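Local coordinates for protein ATP-dependent protease (Xanthomonas campestris pv. campestris, PDB 7CAY) that probably binds protein substrates, being a homologue of the N-terminal substrate-binding domain of Lon peptidase, at residues T6-F11 and G43-V48; G67-I72 and R88-F93; R94-R99 and E109-E114. One frame throughout, in Å; residues are numbered along the deposited sequence.

Contact 1: residues T6-F11 and G43-V48; sequences TSLPLF and GSSFGV
Phe-11 and Phe-46 lay their rings face to face, with centroids 4.1 Å apart and planes inclined by 26°. The overlap is uneven: Phe-46 CE2 stands over the centre of the Phe-11 ring, whereas Phe-11 CE1 meets the Phe-46 ring nearer its rim. The two side chains cross at a slant rather than running alongside. In Phe-46, CG is tucked between the backbone N and the carbonyl carbon (chi1 62°), which folds the ring back beside the first strand. There it meets Phe-11. Flat apolar rings suit this buried place, since helix 30-42 closes over Phe-11 with Tyr-32, Leu-35 and Val-36, while Val-70, Ile-72 and Leu-87 pack on Phe-46.

The backbones beneath are neighbouring parallel strands, 6-13 and 47-51, in the sheet of this PUA-clan domain, and strand 22-27 and helix 30-42 lie in the chain between them. Gly-47 supplies both bonds of the pairing: its N gives to Pro-9 O at 2.9 Å, and its O receives Phe-11 N at 2.8 Å. Proline is accommodated at position 9 because the pairing calls on its carbonyl and on no N-H.

Leu-8 approaches from the side where Gly-47 has no side chain. Its CG is swung away from the backbone N (chi1 -173°), bringing CD2 to 4.0 Å from Gly-47 CA and CD1 to 3.8 Å from Phe-46 CA. Leu-10 extends the same apolar face toward Phe-93 and Val-95. On the other face, Phe-11 CB lies 4.4 Å from Val-48 CG2. Ahead of Phe-46 in the chain, Ser-45 turns its hydroxyl to Glu-69 OE2, a hydrogen bond that ties it to strand 66-74.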
loop_
_atom_site.group_PDB
_atom_site.type_symbol
_atom_site.label_atom_id
_atom_site.label_comp_id
_atom_site.label_asym_id
_atom_site.label_seq_id
_atom_site.Cartn_x
_atom_site.Cartn_y
_atom_site.Cartn_z
ATOM N N THR A 6 11.197 6.980 -11.400
ATOM C CA THR A 6 10.029 6.855 -12.259
ATOM C C THR A 6 8.935 7.793 -11.771
ATOM O O THR A 6 8.676 7.884 -10.567
ATOM C CB THR A 6 9.513 5.401 -12.282
ATOM O OG1 THR A 6 10.327 4.610 -13.159
ATOM C CG2 THR A 6 8.063 5.336 -12.743
ATOM N N SER A 7 8.304 8.499 -12.707
ATOM C CA SER A 7 7.144 9.321 -12.387
ATOM C C SER A 7 5.913 8.428 -12.297
ATOM O O SER A 7 5.594 7.703 -13.247
ATOM C CB SER A 7 6.950 10.411 -13.440
ATOM N N LEU A 8 5.223 8.472 -11.158
ATOM C CA LEU A 8 4.086 7.599 -10.907
ATOM C C LEU A 8 2.904 8.431 -10.423
ATOM O O LEU A 8 3.061 9.253 -9.503
ATOM C CB LEU A 8 4.443 6.524 -9.872
ATOM C CG LEU A 8 3.422 5.414 -9.617
ATOM C CD1 LEU A 8 3.344 4.467 -10.807
ATOM C CD2 LEU A 8 3.761 4.655 -8.344
ATOM N N PRO A 9 1.719 8.262 -11.009
ATOM C CA PRO A 9 0.538 8.969 -10.501
ATOM C C PRO A 9 0.130 8.441 -9.134
ATOM O O PRO A 9 0.098 7.230 -8.899
ATOM C CB PRO A 9 -0.538 8.676 -11.555
ATOM C CG PRO A 9 0.215 8.203 -12.766
ATOM C CD PRO A 9 1.423 7.502 -12.235
ATOM N N LEU A 10 -0.193 9.362 -8.231
ATOM C CA LEU A 10 -0.483 9.031 -6.843
ATOM C C LEU A 10 -1.952 9.291 -6.537
ATOM O O LEU A 10 -2.471 10.372 -6.832
ATOM C CB LEU A 10 0.405 9.839 -5.893
ATOM C CG LEU A 10 1.908 9.816 -6.188
ATOM C CD1 LEU A 10 2.679 10.549 -5.099
ATOM C CD2 LEU A 10 2.415 8.395 -6.350
ATOM N N PHE A 11 -2.616 8.296 -5.943
ATOM C CA PHE A 11 -4.006 8.402 -5.515
ATOM C C PHE A 11 -4.068 8.617 -4.012
ATOM O O PHE A 11 -3.472 7.837 -3.254
ATOM C CB PHE A 11 -4.788 7.149 -5.894
ATOM C CG PHE A 11 -5.323 7.171 -7.297
ATOM C CD1 PHE A 11 -4.494 7.481 -8.362
ATOM C CD2 PHE A 11 -6.654 6.877 -7.553
ATOM C CE1 PHE A 11 -4.981 7.503 -9.654
ATOM C CE2 PHE A 11 -7.146 6.893 -8.847
ATOM C CZ PHE A 11 -6.308 7.208 -9.899
ATOM N N GLY A 43 -0.970 0.759 -19.789
ATOM C CA GLY A 43 -0.456 -0.331 -18.996
ATOM C C GLY A 43 0.329 0.098 -17.776
ATOM O O GLY A 43 0.575 -0.731 -16.891
ATOM N N SER A 44 0.729 1.366 -17.704
ATOM C CA SER A 44 1.435 1.866 -16.533
ATOM C C SER A 44 0.496 1.892 -15.335
ATOM O O SER A 44 -0.691 2.203 -15.459
ATOM C CB SER A 44 1.989 3.266 -16.797
ATOM O OG SER A 44 1.037 4.265 -16.471
ATOM N N SER A 45 1.035 1.556 -14.169
ATOM C CA SER A 45 0.244 1.496 -12.954
ATOM C C SER A 45 0.219 2.862 -12.271
ATOM O O SER A 45 0.765 3.851 -12.769
ATOM C CB SER A 45 0.801 0.426 -12.015
ATOM O OG SER A 45 2.136 0.727 -11.644
ATOM N N PHE A 46 -0.435 2.916 -11.115
ATOM C CA PHE A 46 -0.381 4.070 -10.232
ATOM C C PHE A 46 -0.178 3.575 -8.805
ATOM O O PHE A 46 -0.098 2.368 -8.549
ATOM C CB PHE A 46 -1.640 4.941 -10.364
ATOM C CG PHE A 46 -2.915 4.247 -9.974
ATOM C CD1 PHE A 46 -3.654 3.549 -10.913
ATOM C CD2 PHE A 46 -3.389 4.317 -8.673
ATOM C CE1 PHE A 46 -4.835 2.920 -10.558
ATOM C CE2 PHE A 46 -4.566 3.689 -8.312
ATOM C CZ PHE A 46 -5.289 2.987 -9.257
ATOM N N GLY A 47 -0.084 4.517 -7.867
ATOM C CA GLY A 47 0.196 4.186 -6.490
ATOM C C GLY A 47 -0.803 4.824 -5.544
ATOM O O GLY A 47 -1.523 5.759 -5.894
ATOM N N VAL A 48 -0.828 4.296 -4.325
ATOM C CA VAL A 48 -1.701 4.778 -3.259
ATOM C C VAL A 48 -0.824 5.322 -2.142
ATOM O O VAL A 48 0.039 4.606 -1.617
ATOM C CB VAL A 48 -2.630 3.671 -2.739
ATOM C CG1 VAL A 48 -3.083 3.985 -1.326
ATOM C CG2 VAL A 48 -3.823 3.508 -3.665
#

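Contact 2: residues G67-I72 and R88-F93; sequences GTEVRI and RGTRRF
Glu-69 OE1 is gripped by two donors, Arg-91 NE at 2.9 Å and Thr-90 OG1 at 3.0 Å, which reach it from opposite faces of the carboxylate plane. Arg-91 comes side-on and in line with its own guanidinium plane, adding a second bond from NH2 to Glu-69 OE2 at 2.8 Å; the two flat groups are nevertheless turned 33° from each other. Glu-69 is suited to the task by its extended chain, with CG opposite the backbone N (chi1 -173°), so that it runs alongside Arg-91. Ser-45 OG also bonds OE2, and the ring of Trp-112 makes a cation-pi contact with Arg-91. These donors probably favour the ionised carboxylate at this buried position.

The same residues mark a beta bulge in the antiparallel hairpin of strands 66-74 and 83-100. Thr-90 and Arg-91 both face Glu-69, whose N bonds Arg-91 O while its O receives Thr-90 N. On either side of this irregularity the pairing is regular, through Gly-67 with Phe-93 and Arg-71 with Arg-88.

Glycine fits opposite Phe-93, for the ring folds across the strand and lies over the backbone of Gly-67, whose CA makes a CH-pi contact 3.8 Å from the ring centroid. At the exposed end, Arg-71 and Arg-88 run side by side, their guanidinium planes 27° apart and Arg-71 NH2 only 3.5 Å from Arg-88 NE. Glu-73, whose OE2 forms salt bridges with both arginines, probably offsets the closeness of their charges.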
loop_
_atom_site.group_PDB
_atom_site.type_symbol
_atom_site.label_atom_id
_atom_site.label_comp_id
_atom_site.label_asym_id
_atom_site.label_seq_id
_atom_site.Cartn_x
_atom_site.Cartn_y
_atom_site.Cartn_z
ATOM N N GLY A 67 4.609 5.099 -0.334
ATOM C CA GLY A 67 3.356 4.646 -0.902
ATOM C C GLY A 67 3.480 3.222 -1.406
ATOM O O GLY A 67 4.547 2.611 -1.335
ATOM N N THR A 68 2.367 2.707 -1.927
ATOM C CA THR A 68 2.289 1.321 -2.376
ATOM C C THR A 68 1.724 1.276 -3.787
ATOM O O THR A 68 0.631 1.794 -4.038
ATOM C CB THR A 68 1.422 0.483 -1.432
ATOM O OG1 THR A 68 1.916 0.598 -0.092
ATOM C CG2 THR A 68 1.454 -0.968 -1.844
ATOM N N GLU A 69 2.465 0.655 -4.702
ATOM C CA GLU A 69 1.964 0.449 -6.053
ATOM C C GLU A 69 0.812 -0.549 -6.038
ATOM O O GLU A 69 0.817 -1.515 -5.269
ATOM C CB GLU A 69 3.082 -0.052 -6.967
ATOM C CG GLU A 69 2.693 -0.126 -8.435
ATOM C CD GLU A 69 3.733 -0.826 -9.284
ATOM O OE1 GLU A 69 4.228 -1.897 -8.867
ATOM O OE2 GLU A 69 4.064 -0.300 -10.369
ATOM N N VAL A 70 -0.179 -0.316 -6.894
ATOM C CA VAL A 70 -1.371 -1.153 -6.942
ATOM C C VAL A 70 -1.389 -1.938 -8.244
ATOM O O VAL A 70 -0.867 -1.499 -9.276
ATOM C CB VAL A 70 -2.670 -0.331 -6.793
ATOM C CG1 VAL A 70 -2.634 0.506 -5.527
ATOM C CG2 VAL A 70 -2.897 0.547 -8.015
ATOM N N ARG A 71 -1.987 -3.123 -8.179
ATOM C CA ARG A 71 -2.395 -3.877 -9.354
ATOM C C ARG A 71 -3.915 -3.897 -9.390
ATOM O O ARG A 71 -4.558 -4.230 -8.388
ATOM C CB ARG A 71 -1.846 -5.306 -9.329
ATOM C CG ARG A 71 -2.298 -6.137 -10.519
ATOM C CD ARG A 71 -1.788 -7.567 -10.469
ATOM N NE ARG A 71 -2.375 -8.334 -9.373
ATOM C CZ ARG A 71 -1.674 -8.903 -8.396
ATOM N NH1 ARG A 71 -0.351 -8.801 -8.380
ATOM N NH2 ARG A 71 -2.296 -9.583 -7.440
ATOM N N ILE A 72 -4.489 -3.526 -10.534
ATOM C CA ILE A 72 -5.942 -3.466 -10.672
ATOM C C ILE A 72 -6.428 -4.897 -10.884
ATOM O O ILE A 72 -6.285 -5.459 -11.973
ATOM C CB ILE A 72 -6.378 -2.544 -11.813
ATOM C CG1 ILE A 72 -5.363 -1.418 -12.023
ATOM C CG2 ILE A 72 -7.745 -1.951 -11.518
ATOM C CD1 ILE A 72 -5.265 -0.447 -10.867
ATOM N N ARG A 88 -4.806 -4.208 -5.156
ATOM C CA ARG A 88 -3.944 -4.984 -4.276
ATOM C C ARG A 88 -2.558 -4.358 -4.247
ATOM O O ARG A 88 -2.041 -3.915 -5.279
ATOM C CB ARG A 88 -3.846 -6.449 -4.720
ATOM C CG ARG A 88 -3.157 -7.352 -3.705
ATOM C CD ARG A 88 -2.988 -8.759 -4.242
ATOM N NE ARG A 88 -4.266 -9.376 -4.581
ATOM C CZ ARG A 88 -4.984 -10.119 -3.745
ATOM N NH1 ARG A 88 -4.549 -10.341 -2.511
ATOM N NH2 ARG A 88 -6.136 -10.644 -4.141
ATOM N N GLY A 89 -1.961 -4.325 -3.057
ATOM C CA GLY A 89 -0.660 -3.691 -2.889
ATOM C C GLY A 89 0.472 -4.550 -3.429
ATOM O O GLY A 89 0.631 -5.713 -3.040
ATOM N N THR A 90 1.277 -3.964 -4.327
ATOM C CA THR A 90 2.415 -4.649 -4.916
ATOM C C THR A 90 3.678 -4.021 -4.341
ATOM O O THR A 90 3.994 -4.254 -3.161
ATOM C CB THR A 90 2.350 -4.591 -6.448
ATOM O OG1 THR A 90 2.377 -3.222 -6.875
ATOM C CG2 THR A 90 1.071 -5.241 -6.949
ATOM N N ARG A 91 4.413 -3.213 -5.099
ATOM C CA ARG A 91 5.701 -2.704 -4.651
ATOM C C ARG A 91 5.549 -1.424 -3.839
ATOM O O ARG A 91 4.609 -0.647 -4.032
ATOM C CB ARG A 91 6.621 -2.439 -5.842
ATOM C CG ARG A 91 7.008 -3.674 -6.630
ATOM C CD ARG A 91 7.810 -3.282 -7.858
ATOM N NE ARG A 91 7.046 -2.402 -8.737
ATOM C CZ ARG A 91 7.551 -1.786 -9.801
ATOM N NH1 ARG A 91 8.828 -1.946 -10.119
ATOM N NH2 ARG A 91 6.780 -1.005 -10.545
ATOM N N ARG A 92 6.495 -1.208 -2.930
ATOM C CA ARG A 92 6.569 0.029 -2.168
ATOM C C ARG A 92 7.521 1.005 -2.848
ATOM O O ARG A 92 8.499 0.606 -3.485
ATOM C CB ARG A 92 7.039 -0.235 -0.737
ATOM C CG ARG A 92 6.082 -1.064 0.091
ATOM C CD ARG A 92 6.713 -1.469 1.413
ATOM N NE ARG A 92 8.013 -2.104 1.217
ATOM C CZ ARG A 92 9.172 -1.569 1.584
ATOM N NH1 ARG A 92 9.206 -0.390 2.184
ATOM N NH2 ARG A 92 10.302 -2.222 1.357
ATOM N N PHE A 93 7.224 2.294 -2.705
ATOM C CA PHE A 93 8.045 3.329 -3.312
ATOM C C PHE A 93 8.225 4.483 -2.338
ATOM O O PHE A 93 7.497 4.613 -1.350
ATOM C CB PHE A 93 7.444 3.836 -4.631
ATOM C CG PHE A 93 6.031 4.327 -4.512
ATOM C CD1 PHE A 93 5.761 5.618 -4.084
ATOM C CD2 PHE A 93 4.969 3.507 -4.851
ATOM C CE1 PHE A 93 4.460 6.074 -3.982
ATOM C CE2 PHE A 93 3.666 3.958 -4.754
ATOM C CZ PHE A 93 3.412 5.243 -4.320
#

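Contact 3: residues R94-R99 and E109-E114; sequences RVQRSR and EVSWCE
Arg-94 and Ser-111 form a hydrogen-bonded antiparallel pair in the beta hairpin of strands 83-100 and 106-112, Arg-94 N giving to Ser-111 O at 2.9 Å and Ser-111 N returning to Arg-94 O at 3.0 Å. The touching parts run 165° apart. One step on, Val-95 faces Val-110 in a non-hydrogen-bonded pair, and then a classic beta bulge sets Gln-96 and Arg-97 together against Glu-109. Glu-109 O takes Gln-96 N at 2.8 Å and, weakly, Arg-97 N at 3.5 Å. At this bulge the chain also turns a corner.

Gln-96 folds back over the partner strand, its chain bent at chi2 (-93°), and its OE1 accepts the hydroxyl hydrogen of Ser-111 OG at 2.8 Å. Polar groups suit this face of the hairpin, which is exposed at Gln-96 and partly so at Ser-111. Arg-94 runs straight from CG to NE and passes Cys-113, whose SG sits 3.9 Å above one face of the guanidinium, offset toward its rim; a sulphur of modest polarity can lie against such a flat cation. The charge itself is met by Asp-179. Arg-97 and Glu-109 are less closely matched: Arg-97 NE is 4.0 Å from Glu-109 OE1, which lies at the guanidinium edge near its plane, the two groups turned 77° apart; at this distance, beyond a salt bridge, the attraction is probably weak.

Val-95 and Val-110 turn the other way, onto Leu-10 and Leu-8 of strand 6-13. Strand 106-112 thus lies between strands 6-13 and 83-100, while Arg-94 reaches from the hairpin to the connection between helices 169-177 and 181-190.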
loop_
_atom_site.group_PDB
_atom_site.type_symbol
_atom_site.label_atom_id
_atom_site.label_comp_id
_atom_site.label_asym_id
_atom_site.label_seq_id
_atom_site.Cartn_x
_atom_site.Cartn_y
_atom_site.Cartn_z
ATOM N N ARG A 94 9.216 5.321 -2.636
ATOM C CA ARG A 94 9.476 6.546 -1.895
ATOM C C ARG A 94 9.217 7.738 -2.806
ATOM O O ARG A 94 9.667 7.751 -3.956
ATOM C CB ARG A 94 10.915 6.584 -1.377
ATOM C CG ARG A 94 11.387 5.281 -0.771
ATOM C CD ARG A 94 12.698 5.459 -0.020
ATOM N NE ARG A 94 13.236 4.183 0.444
ATOM C CZ ARG A 94 14.210 3.517 -0.168
ATOM N NH1 ARG A 94 14.632 2.360 0.323
ATOM N NH2 ARG A 94 14.767 4.013 -1.265
ATOM N N VAL A 95 8.495 8.734 -2.295
ATOM C CA VAL A 95 8.198 9.940 -3.067
ATOM C C VAL A 95 9.384 10.886 -2.906
ATOM O O VAL A 95 9.531 11.542 -1.873
ATOM C CB VAL A 95 6.885 10.597 -2.629
ATOM C CG1 VAL A 95 6.503 11.704 -3.594
ATOM C CG2 VAL A 95 5.770 9.562 -2.537
ATOM N N GLN A 96 10.248 10.949 -3.925
ATOM C CA GLN A 96 11.363 11.893 -3.889
ATOM C C GLN A 96 10.857 13.328 -3.933
ATOM O O GLN A 96 11.358 14.195 -3.206
ATOM C CB GLN A 96 12.315 11.630 -5.056
ATOM C CG GLN A 96 12.726 10.174 -5.217
ATOM C CD GLN A 96 14.022 9.844 -4.499
ATOM O OE1 GLN A 96 14.167 8.765 -3.925
ATOM N NE2 GLN A 96 14.977 10.770 -4.536
ATOM N N ARG A 97 9.868 13.590 -4.782
ATOM C CA ARG A 97 9.213 14.885 -4.866
ATOM C C ARG A 97 7.907 14.693 -5.621
ATOM O O ARG A 97 7.752 13.738 -6.388
ATOM C CB ARG A 97 10.108 15.933 -5.544
ATOM C CG ARG A 97 10.544 15.572 -6.951
ATOM C CD ARG A 97 11.824 16.300 -7.348
ATOM N NE ARG A 97 13.015 15.697 -6.751
ATOM C CZ ARG A 97 13.744 16.255 -5.788
ATOM N NH1 ARG A 97 13.414 17.446 -5.305
ATOM N NH2 ARG A 97 14.811 15.624 -5.312
ATOM N N SER A 98 6.963 15.601 -5.386
ATOM C CA SER A 98 5.642 15.490 -5.985
ATOM C C SER A 98 5.173 16.851 -6.477
ATOM O O SER A 98 5.484 17.882 -5.874
ATOM C CB SER A 98 4.625 14.911 -4.989
ATOM O OG SER A 98 4.638 15.624 -3.765
ATOM N N ARG A 99 4.431 16.842 -7.582
ATOM C CA ARG A 99 3.810 18.031 -8.144
ATOM C C ARG A 99 2.329 17.753 -8.353
ATOM O O ARG A 99 1.873 16.609 -8.286
ATOM C CB ARG A 99 4.473 18.448 -9.464
ATOM N N GLU A 109 7.673 11.911 -8.541
ATOM C CA GLU A 109 8.907 11.239 -8.924
ATOM C C GLU A 109 9.308 10.287 -7.804
ATOM O O GLU A 109 9.666 10.727 -6.706
ATOM C CB GLU A 109 10.004 12.263 -9.198
ATOM C CG GLU A 109 9.680 13.234 -10.317
ATOM C CD GLU A 109 10.904 13.993 -10.792
ATOM O OE1 GLU A 109 11.982 13.825 -10.177
ATOM O OE2 GLU A 109 10.796 14.750 -11.782
ATOM N N VAL A 110 9.245 8.986 -8.073
ATOM C CA VAL A 110 9.398 7.980 -7.033
ATOM C C VAL A 110 10.590 7.089 -7.347
ATOM O O VAL A 110 10.985 6.921 -8.505
ATOM C CB VAL A 110 8.117 7.128 -6.860
ATOM C CG1 VAL A 110 6.890 8.016 -6.690
ATOM C CG2 VAL A 110 7.937 6.177 -8.033
ATOM N N SER A 111 11.168 6.522 -6.291
ATOM C CA SER A 111 12.187 5.488 -6.395
ATOM C C SER A 111 11.673 4.240 -5.692
ATOM O O SER A 111 11.162 4.322 -4.570
ATOM C CB SER A 111 13.516 5.940 -5.781
ATOM O OG SER A 111 13.408 6.094 -4.376
ATOM N N TRP A 112 11.803 3.094 -6.352
ATOM C CA TRP A 112 11.232 1.862 -5.833
ATOM C C TRP A 112 12.103 1.280 -4.723
ATOM O O TRP A 112 13.311 1.521 -4.651
ATOM C CB TRP A 112 11.055 0.838 -6.953
ATOM C CG TRP A 112 10.224 1.346 -8.088
ATOM C CD1 TRP A 112 10.675 1.817 -9.286
ATOM C CD2 TRP A 112 8.794 1.449 -8.127
ATOM N NE1 TRP A 112 9.617 2.199 -10.074
ATOM C CE2 TRP A 112 8.451 1.984 -9.386
ATOM C CE3 TRP A 112 7.773 1.138 -7.224
ATOM C CZ2 TRP A 112 7.129 2.215 -9.763
ATOM C CZ3 TRP A 112 6.461 1.366 -7.600
ATOM C CH2 TRP A 112 6.151 1.900 -8.860
ATOM N N CYS A 113 11.468 0.504 -3.853
ATOM C CA CYS A 113 12.156 -0.148 -2.749
ATOM C C CYS A 113 12.582 -1.557 -3.141
ATOM O O CYS A 113 12.074 -2.143 -4.100
ATOM C CB CYS A 113 11.259 -0.208 -1.513
ATOM S SG CYS A 113 10.607 1.381 -0.987
ATOM N N GLU A 114 13.529 -2.097 -2.383
ATOM C CA GLU A 114 13.920 -3.484 -2.584
ATOM C C GLU A 114 12.734 -4.392 -2.273
ATOM O O GLU A 114 12.038 -4.181 -1.270
ATOM C CB GLU A 114 15.111 -3.850 -1.699
#

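How the contacts relate
Contact 2 lies deepest, about 5 Å from the chain's centre to its own. Contacts 1 and 3 sit about 12 and 14 Å out, yet contact 1 is buried as well, under helix 30-42, while contact 3 is partly exposed. All three draw on one mixed sheet: strands 47-51 and 66-74 join contact 1 to contact 2, strand 83-100 runs through contacts 2 and 3, and strands 6-13 and 106-112 bring contact 3 back to contact 1. Contact 1 is parallel and mainly apolar; contact 2 holds a salt bridge between a buried glutamate and an exposed arginine; contact 3 relies on backbone bonds, one serine-glutamine bond and a looser charge pair. Trp-112 touches Leu-8, Glu-69 and Arg-91.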